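Local coordinates for protein endo-1,4-beta-xylanase D (Paenibacillus polymyxa, PDB 1W0N) that probably binds xylan through a calcium-dependent family 36 carbohydrate-binding module that belongs to a xylan-degrading enzyme, at residues A[18-23]-A[46-51]. Numbering follows the deposited sequence. Where two conformers were deposited one is given.
Sequences ENMKIG and VSYSQY. With CA (calcium ion), chain B.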
loop_
_atom_site.group_PDB
_atom_site.type_symbol
_atom_site.label_atom_id
_atom_site.label_comp_id
_atom_site.label_asym_id
_atom_site.label_seq_id
_atom_site.Cartn_x
_atom_site.Cartn_y
_atom_site.Cartn_z
ATOM N N GLU A 18 1.528 6.121 -7.807
ATOM C CA GLU A 18 2.156 7.323 -8.301
ATOM C C GLU A 18 1.156 8.473 -8.503
ATOM O O GLU A 18 1.598 9.603 -8.722
ATOM C CB GLU A 18 2.951 7.029 -9.575
ATOM C CG GLU A 18 2.171 6.467 -10.758
ATOM C CD GLU A 18 2.057 4.938 -10.815
ATOM O OE1 GLU A 18 2.015 4.277 -9.741
ATOM O OE2 GLU A 18 1.965 4.378 -11.927
ATOM N N ASN A 19 -0.147 8.202 -8.414
ATOM C CA ASN A 19 -1.170 9.235 -8.480
ATOM C C ASN A 19 -1.722 9.642 -7.114
ATOM O O ASN A 19 -2.614 10.490 -7.030
ATOM C CB ASN A 19 -2.308 8.790 -9.397
ATOM C CG ASN A 19 -1.864 8.660 -10.831
ATOM O OD1 ASN A 19 -0.916 9.336 -11.263
ATOM N ND2 ASN A 19 -2.545 7.823 -11.586
ATOM N N MET A 20 -1.195 9.058 -6.050
ATOM C CA MET A 20 -1.626 9.352 -4.687
ATOM C C MET A 20 -0.819 10.502 -4.103
ATOM O O MET A 20 0.191 10.933 -4.661
ATOM C CB MET A 20 -1.449 8.095 -3.819
ATOM C CG MET A 20 -2.296 6.929 -4.273
ATOM S SD MET A 20 -1.987 5.530 -3.188
ATOM C CE MET A 20 -2.900 4.240 -4.042
ATOM N N LYS A 21 -1.259 10.993 -2.948
ATOM C CA LYS A 21 -0.455 11.913 -2.167
ATOM C C LYS A 21 0.734 11.134 -1.589
ATOM O O LYS A 21 0.556 10.020 -1.096
ATOM C CB LYS A 21 -1.273 12.523 -1.035
ATOM C CG LYS A 21 -0.563 13.562 -0.256
ATOM C CD LYS A 21 -1.453 14.158 0.812
ATOM C CE LYS A 21 -0.741 15.134 1.700
ATOM N NZ LYS A 21 -0.043 16.147 0.892
ATOM N N ILE A 22 1.927 11.708 -1.692
ATOM C CA ILE A 22 3.162 11.086 -1.231
ATOM C C ILE A 22 3.678 11.931 -0.106
ATOM O O ILE A 22 3.860 13.145 -0.271
ATOM C CB ILE A 22 4.183 11.004 -2.371
ATOM C CG1 ILE A 22 3.643 10.233 -3.561
ATOM C CG2 ILE A 22 5.480 10.389 -1.860
ATOM C CD1 ILE A 22 4.474 10.313 -4.803
ATOM N N GLY A 23 3.961 11.337 1.048
ATOM C CA GLY A 23 4.491 12.070 2.160
ATOM C C GLY A 23 5.582 11.334 2.884
ATOM O O GLY A 23 5.855 10.170 2.618
ATOM N N VAL A 46 1.867 6.727 1.212
ATOM C CA VAL A 46 1.012 7.226 0.144
ATOM C C VAL A 46 -0.424 7.179 0.628
ATOM O O VAL A 46 -0.800 6.277 1.395
ATOM C CB VAL A 46 1.132 6.437 -1.191
ATOM C CG1 VAL A 46 2.495 6.683 -1.812
ATOM C CG2 VAL A 46 0.887 4.950 -1.007
ATOM N N SER A 47 -1.241 8.137 0.196
ATOM C CA SER A 47 -2.628 8.158 0.620
ATOM C C SER A 47 -3.522 8.831 -0.393
ATOM O O SER A 47 -3.083 9.653 -1.198
ATOM C CB SER A 47 -2.788 8.842 1.962
ATOM O OG SER A 47 -2.487 10.211 1.874
ATOM N N TYR A 48 -4.811 8.500 -0.332
ATOM C CA TYR A 48 -5.821 9.197 -1.107
ATOM C C TYR A 48 -7.168 8.915 -0.448
ATOM O O TYR A 48 -7.291 8.056 0.416
ATOM C CB TYR A 48 -5.807 8.767 -2.591
ATOM C CG TYR A 48 -6.465 7.460 -2.854
ATOM C CD1 TYR A 48 -5.850 6.249 -2.549
ATOM C CD2 TYR A 48 -7.768 7.431 -3.350
ATOM C CE1 TYR A 48 -6.525 5.047 -2.744
ATOM C CE2 TYR A 48 -8.439 6.244 -3.549
ATOM C CZ TYR A 48 -7.823 5.043 -3.236
ATOM O OH TYR A 48 -8.452 3.849 -3.415
ATOM N N SER A 49 -8.201 9.664 -0.862
ATOM C CA SER A 49 -9.533 9.482 -0.327
ATOM C C SER A 49 -10.381 8.655 -1.272
ATOM O O SER A 49 -10.486 8.969 -2.456
ATOM C CB SER A 49 -10.204 10.843 -0.116
ATOM O OG SER A 49 -9.542 11.559 0.869
ATOM N N GLN A 50 -10.997 7.593 -0.729
ATOM C CA GLN A 50 -11.838 6.681 -1.477
ATOM C C GLN A 50 -13.253 6.706 -0.925
ATOM O O GLN A 50 -13.453 6.518 0.273
ATOM C CB GLN A 50 -11.273 5.266 -1.367
ATOM C CG GLN A 50 -12.082 4.164 -2.052
ATOM C CD GLN A 50 -12.109 4.329 -3.569
ATOM O OE1 GLN A 50 -11.043 4.346 -4.216
ATOM N NE2 GLN A 50 -13.294 4.403 -4.136
ATOM N N TYR A 51 -14.252 6.834 -1.815
ATOM C CA TYR A 51 -15.642 6.686 -1.417
ATOM C C TYR A 51 -16.041 5.227 -1.516
ATOM O O TYR A 51 -15.797 4.572 -2.536
ATOM C CB TYR A 51 -16.552 7.532 -2.323
ATOM C CG TYR A 51 -18.019 7.261 -1.998
ATOM C CD1 TYR A 51 -18.678 7.783 -0.904
ATOM C CD2 TYR A 51 -18.737 6.336 -2.802
ATOM C CE1 TYR A 51 -19.973 7.438 -0.596
ATOM C CE2 TYR A 51 -20.056 5.961 -2.464
ATOM C CZ TYR A 51 -20.670 6.504 -1.370
ATOM O OH TYR A 51 -21.934 6.156 -1.021
HETATM CA CA CA B . 1.858 2.091 -10.869
HETATM O O HOH W 1 2.083 1.454 -13.189
#
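M20 and Y48 meet just where a short edge strand begins, and the methionine shows how one unbranched side chain can pack against several partners in turn. Its CB rests against the backbone carbonyl of S47, 3.5 Å from S47 O. CG comes next to the tyrosine ring at CD1. With CG anti to the carbonyl carbon (chi1 -62°) and the chain extended beyond it, SD is carried between two partners: it lies 3.7 Å from V46 CG2 and, on the side turned away from the valine, makes an oblique Met-aromatic contact with the Y48 ring, 5.2 Å from SD to the centroid. The tip, CE, ends 3.9 Å from Y48 CD1 and equally near CE1. The same ring is tethered at its far end, where Y48 OH donates to a lone pair of Q50 OE1 in the plane of that amide, 2.8 Å away.

Beyond the methionine the backbones pair antiparallel. K21 and S47 form a hydrogen-bonded pair, K21 N to S47 O and S47 N to K21 O both 2.9 Å, while I22 and V46 follow as a non-hydrogen-bonded pair whose side chains run side by side. Two residues before M20, E18 grips calcium with both carboxylate oxygens; E16, D35 and D125 complete the protein part of the site.

Strand 21-23 borders the five-stranded sheet, strand 45-52 separates it from 107-113, and M20 and Y48 face the opposing sheet: both touch V15 on strand 13-16, and on strand 122-130 M20 meets I127 and Y48 meets F129.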